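Local coordinates for glycoside hydrolase family protein (Novosphingobium sp. PP1Y, PDB 6Q2F) that acts as an alpha-L-rhamnosidase, a glycoside hydrolase that probably releases alpha-linked L-rhamnose from rhamnosylated substrates, at residues W59-G64 with K111-F116; K73-M78 with G84-F89. All coordinates share one frame; numbering follows the deposited sequence.

Contact 1. Residues W59-G64 with K111-F116; sequences WHWMNG and KDAFRF
The indole of Trp61 meets the helix 108-124 with the far corner of its benzo ring: CH2 lies 3.7 Å from Phe114 CA, and Phe114 N sits at the same edge, in the plane of the indole. This is an end-on approach to the backbone, flanked by side chains near Trp61 CH2, Phe114 CB at 4.0 Å and Ala113 CB at 4.2 Å. With chi2 of Trp61 at only 6°, the ring plane nearly contains the CA-CB bond, and the long axis of the indole is carried outward to the helix. Such reach illustrates how a (beta/alpha)8 barrel is clothed: strand 56-62 of the parallel barrel wall contacts the helix that follows its neighbour, strand 85-91. Phe114 holds its CG anti to the backbone N (chi1 -175°), which brings CD1 within 4.1 Å of Trp61 CH2, at the phenyl edge. The ring then continues among Leu128 and Ile130 of the next strand and meets Tyr483 edge-to-face. At the opposite, pyrrole end, Trp61 NE1 stands 3.3 Å above one face of the Trp59 ring, displaced toward its rim, while His682 meets the Trp61 indole with planes about 50° apart.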
# COMPACT_ATOMS: atom_id res chain seq x y z
N TRP A 59 -5.55 4.98 16.47
CA TRP A 59 -6.39 5.44 17.58
C TRP A 59 -7.15 6.69 17.13
O TRP A 59 -6.76 7.82 17.41
CB TRP A 59 -5.51 5.71 18.80
CG TRP A 59 -6.20 6.08 20.07
CD1 TRP A 59 -7.21 5.39 20.71
CD2 TRP A 59 -5.85 7.16 20.92
NE1 TRP A 59 -7.52 6.02 21.90
CE2 TRP A 59 -6.70 7.11 22.04
CE3 TRP A 59 -4.91 8.19 20.83
CZ2 TRP A 59 -6.64 8.05 23.07
CZ3 TRP A 59 -4.86 9.13 21.84
CH2 TRP A 59 -5.71 9.05 22.95
N HIS A 60 -8.24 6.46 16.41
CA HIS A 60 -8.99 7.55 15.80
C HIS A 60 -9.87 8.25 16.82
O HIS A 60 -10.60 7.61 17.57
CB HIS A 60 -9.85 7.03 14.65
CG HIS A 60 -9.07 6.58 13.46
ND1 HIS A 60 -8.54 5.31 13.36
CD2 HIS A 60 -8.77 7.21 12.30
CE1 HIS A 60 -7.92 5.20 12.19
NE2 HIS A 60 -8.04 6.33 11.53
N TRP A 61 -9.80 9.58 16.85
CA TRP A 61 -10.74 10.41 17.59
C TRP A 61 -11.89 10.75 16.65
O TRP A 61 -11.71 11.50 15.69
CB TRP A 61 -10.06 11.68 18.10
CG TRP A 61 -9.13 11.47 19.25
CD1 TRP A 61 -8.75 10.29 19.80
CD2 TRP A 61 -8.45 12.49 19.98
NE1 TRP A 61 -7.88 10.50 20.84
CE2 TRP A 61 -7.68 11.86 20.97
CE3 TRP A 61 -8.40 13.89 19.88
CZ2 TRP A 61 -6.89 12.57 21.88
CZ3 TRP A 61 -7.64 14.59 20.79
CH2 TRP A 61 -6.89 13.93 21.78
N MSE A 62 -13.07 10.18 16.91
CA MSE A 62 -14.17 10.26 15.96
C MSE A 62 -15.01 11.54 16.11
O MSE A 62 -15.85 11.61 17.00
CB MSE A 62 -15.08 9.03 16.10
CG MSE A 62 -14.45 7.67 15.75
SE MSE A 62 -13.42 7.68 14.11
CE MSE A 62 -14.93 8.21 12.99
N ASN A 63 -14.77 12.54 15.25
CA ASN A 63 -15.67 13.69 15.12
C ASN A 63 -15.88 14.41 16.45
O ASN A 63 -17.00 14.73 16.84
CB ASN A 63 -17.01 13.22 14.52
CG ASN A 63 -17.87 14.37 14.00
OD1 ASN A 63 -19.04 14.15 13.67
ND2 ASN A 63 -17.30 15.57 13.90
N GLY A 64 -14.78 14.68 17.16
CA GLY A 64 -14.89 15.41 18.41
C GLY A 64 -15.37 14.59 19.60
O GLY A 64 -15.47 15.14 20.71
N LYS A 111 -6.91 20.81 22.69
CA LYS A 111 -5.46 20.78 22.89
C LYS A 111 -5.12 20.22 24.25
O LYS A 111 -4.15 19.46 24.39
CB LYS A 111 -4.86 22.17 22.68
CG LYS A 111 -4.91 22.63 21.22
CD LYS A 111 -4.16 23.94 20.97
CE LYS A 111 -4.63 25.10 21.84
NZ LYS A 111 -3.78 26.30 21.52
N ASP A 112 -5.92 20.55 25.26
CA ASP A 112 -5.68 20.00 26.59
C ASP A 112 -5.92 18.50 26.61
O ASP A 112 -5.19 17.76 27.27
CB ASP A 112 -6.57 20.70 27.61
CG ASP A 112 -6.13 20.43 29.03
OD1 ASP A 112 -4.92 20.63 29.32
OD2 ASP A 112 -6.96 20.01 29.84
N ALA A 113 -6.92 18.02 25.86
CA ALA A 113 -7.10 16.58 25.73
C ALA A 113 -5.88 15.93 25.09
O ALA A 113 -5.38 14.92 25.59
CB ALA A 113 -8.35 16.27 24.91
N PHE A 114 -5.36 16.50 24.01
CA PHE A 114 -4.22 15.89 23.35
C PHE A 114 -2.99 15.94 24.25
O PHE A 114 -2.22 14.97 24.31
CB PHE A 114 -3.90 16.55 22.00
CG PHE A 114 -2.80 15.83 21.27
CD1 PHE A 114 -3.10 14.74 20.47
CD2 PHE A 114 -1.48 16.20 21.44
CE1 PHE A 114 -2.08 14.03 19.83
CE2 PHE A 114 -0.46 15.50 20.79
CZ PHE A 114 -0.77 14.41 19.98
N ARG A 115 -2.77 17.07 24.91
CA ARG A 115 -1.68 17.17 25.88
C ARG A 115 -1.78 16.06 26.92
O ARG A 115 -0.78 15.45 27.29
CB ARG A 115 -1.69 18.54 26.56
CG ARG A 115 -0.67 18.66 27.69
CD ARG A 115 -0.53 20.08 28.20
NE ARG A 115 -0.13 20.99 27.13
CZ ARG A 115 0.25 22.25 27.32
NH1 ARG A 115 0.29 22.76 28.54
NH2 ARG A 115 0.60 22.99 26.28
N PHE A 116 -2.99 15.82 27.41
CA PHE A 116 -3.21 14.75 28.36
C PHE A 116 -2.86 13.40 27.76
O PHE A 116 -2.23 12.57 28.41
CB PHE A 116 -4.66 14.75 28.82
CG PHE A 116 -4.95 13.73 29.87
CD1 PHE A 116 -4.54 13.93 31.18
CD2 PHE A 116 -5.64 12.57 29.55
CE1 PHE A 116 -4.82 12.99 32.17
CE2 PHE A 116 -5.92 11.62 30.54
CZ PHE A 116 -5.50 11.83 31.84

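Contact 2. Residues K73-M78 with G84-F89; sequences KDLEWM and GGLQNF
Asp74 OD2 takes part in three hydrogen bonds, with His682 ND1, Trp59 NE1 and the backbone N of Val683, while OD1 of the same carboxylate forms a salt bridge with Arg703. Held through both oxygens, this buried group is fixed in rotation, and the cationic partner would be expected to favour its charged form. Beside it on the helix, the contact with strand 85-91 is wholly apolar and converges on one methyl group, Leu86 CD1. Leu75 CD1 approaches it to 3.5 Å, tighter than usual for two carbons, with Leu75 CG behind at 3.9 Å. The selenium of Met78, a selenomethionine in this crystal, is likewise 3.5 Å from Leu86 CD1, and its terminal CE follows at 3.7 Å. Leu86 CD1 resting against two residues three apart on a helix is a compact example of packing in a beta-alpha-beta crossover, here made of strand 56-62, helix 68-81 and strand 85-91, the strands being neighbours in the barrel wall and the helix lying outside it. Leu86 has its CG between the backbone N and the carbonyl carbon (chi1 70°), and CD1 is the branch that extends away from CA toward the helix. In Leu75 the reverse holds: chi2 of 59° folds CD1 aside, and this branch makes the contact. Met78 also carries its SE to 3.9 Å from Leu86 CB. Both helix side chains cross that of Leu86 at about a right angle, thus touching it over a short length. The Trp59 side chain touches Leu75, Met78 and Leu86 alike, and Leu75 also reaches Glu120 and Leu124 of helix 108-124.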
# COMPACT_ATOMS: atom_id res chain seq x y z
N LYS A 73 -8.57 5.68 30.22
CA LYS A 73 -9.04 4.29 30.22
C LYS A 73 -8.61 3.56 28.95
O LYS A 73 -8.29 2.37 28.99
CB LYS A 73 -10.55 4.24 30.40
CG LYS A 73 -11.02 4.74 31.77
CD LYS A 73 -12.50 5.13 31.73
CE LYS A 73 -13.02 5.44 33.13
NZ LYS A 73 -14.48 5.83 33.07
N ASP A 74 -8.63 4.25 27.80
CA ASP A 74 -8.05 3.67 26.58
C ASP A 74 -6.60 3.26 26.80
O ASP A 74 -6.21 2.13 26.49
CB ASP A 74 -8.11 4.65 25.42
CG ASP A 74 -9.50 4.80 24.84
OD1 ASP A 74 -10.43 4.10 25.29
OD2 ASP A 74 -9.64 5.62 23.90
N LEU A 75 -5.78 4.19 27.29
CA LEU A 75 -4.35 3.90 27.34
C LEU A 75 -4.03 2.92 28.47
O LEU A 75 -3.09 2.13 28.35
CB LEU A 75 -3.55 5.19 27.48
CG LEU A 75 -3.17 5.87 26.15
CD1 LEU A 75 -4.40 6.23 25.32
CD2 LEU A 75 -2.30 7.09 26.39
N GLU A 76 -4.82 2.93 29.54
CA GLU A 76 -4.64 1.91 30.57
C GLU A 76 -5.04 0.54 30.06
O GLU A 76 -4.42 -0.47 30.42
CB GLU A 76 -5.43 2.27 31.84
CG GLU A 76 -4.86 3.46 32.62
CD GLU A 76 -5.80 3.93 33.72
OE1 GLU A 76 -5.31 4.55 34.68
OE2 GLU A 76 -7.01 3.66 33.61
N TRP A 77 -6.09 0.46 29.22
CA TRP A 77 -6.44 -0.81 28.60
C TRP A 77 -5.29 -1.34 27.74
O TRP A 77 -4.95 -2.52 27.80
CB TRP A 77 -7.71 -0.68 27.77
CG TRP A 77 -7.96 -1.92 26.94
CD1 TRP A 77 -8.36 -3.14 27.40
CD2 TRP A 77 -7.76 -2.08 25.53
NE1 TRP A 77 -8.44 -4.04 26.36
CE2 TRP A 77 -8.08 -3.41 25.20
CE3 TRP A 77 -7.36 -1.22 24.51
CZ2 TRP A 77 -8.01 -3.90 23.89
CZ3 TRP A 77 -7.28 -1.71 23.21
CH2 TRP A 77 -7.61 -3.03 22.91
N MSE A 78 -4.67 -0.46 26.96
CA MSE A 78 -3.59 -0.83 26.05
C MSE A 78 -2.41 -1.39 26.81
O MSE A 78 -1.76 -2.33 26.36
CB MSE A 78 -3.14 0.38 25.23
CG MSE A 78 -4.13 0.83 24.17
SE MSE A 78 -3.53 2.51 23.28
CE MSE A 78 -5.16 2.94 22.31
N GLY A 84 2.08 -1.65 22.43
CA GLY A 84 3.30 -0.89 22.61
C GLY A 84 3.19 0.57 22.21
O GLY A 84 4.09 1.37 22.50
N GLY A 85 2.13 0.95 21.54
CA GLY A 85 2.03 2.34 21.11
C GLY A 85 0.76 2.56 20.33
O GLY A 85 -0.03 1.63 20.09
N LEU A 86 0.56 3.81 19.94
CA LEU A 86 -0.71 4.20 19.35
C LEU A 86 -0.48 5.40 18.46
O LEU A 86 0.41 6.21 18.70
CB LEU A 86 -1.76 4.51 20.43
CG LEU A 86 -1.61 5.76 21.30
CD1 LEU A 86 -2.82 5.81 22.24
CD2 LEU A 86 -0.32 5.78 22.14
N GLN A 87 -1.29 5.51 17.41
CA GLN A 87 -1.10 6.54 16.40
C GLN A 87 -2.43 7.28 16.27
O GLN A 87 -3.41 6.71 15.79
CB GLN A 87 -0.63 5.92 15.09
CG GLN A 87 0.56 4.93 15.32
CD GLN A 87 1.39 4.62 14.07
OE1 GLN A 87 0.89 4.59 12.96
NE2 GLN A 87 2.67 4.36 14.27
N ASN A 88 -2.45 8.51 16.74
CA ASN A 88 -3.68 9.28 16.84
C ASN A 88 -4.08 9.91 15.51
O ASN A 88 -3.22 10.34 14.74
CB ASN A 88 -3.52 10.37 17.91
CG ASN A 88 -4.78 11.21 18.07
OD1 ASN A 88 -4.75 12.43 17.95
ND2 ASN A 88 -5.91 10.54 18.29
N PHE A 89 -5.39 9.98 15.27
CA PHE A 89 -5.97 10.75 14.18
C PHE A 89 -7.16 11.51 14.71
O PHE A 89 -8.00 10.94 15.43
CB PHE A 89 -6.45 9.87 13.02
CG PHE A 89 -5.40 8.98 12.45
CD1 PHE A 89 -4.55 9.44 11.48
CD2 PHE A 89 -5.27 7.67 12.90
CE1 PHE A 89 -3.58 8.60 10.94
CE2 PHE A 89 -4.30 6.83 12.37
CZ PHE A 89 -3.46 7.29 11.39

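Contacts 1 and 2, with centres about 12 Å apart, show two ways in which neighbouring barrel strands meet surrounding helices. Contact 2 is nested within the chain loop closed by contact 1, and the strands are joined by probable hydrogen bonds, Trp61 N to Phe89 O at 2.7 Å and Trp59 N to Gln87 O at 2.8 Å. Between them the side chains pack as well, Trp61 NE1 lying 3.2 Å from Asn88 ND2, and His60 stacks on Phe89. The same sheet includes strand 642-649, which carries Glu644 of the sodium site; Asp503, Ser504, Glu583 and Glu586 of that site follow closely after two other strands of the barrel.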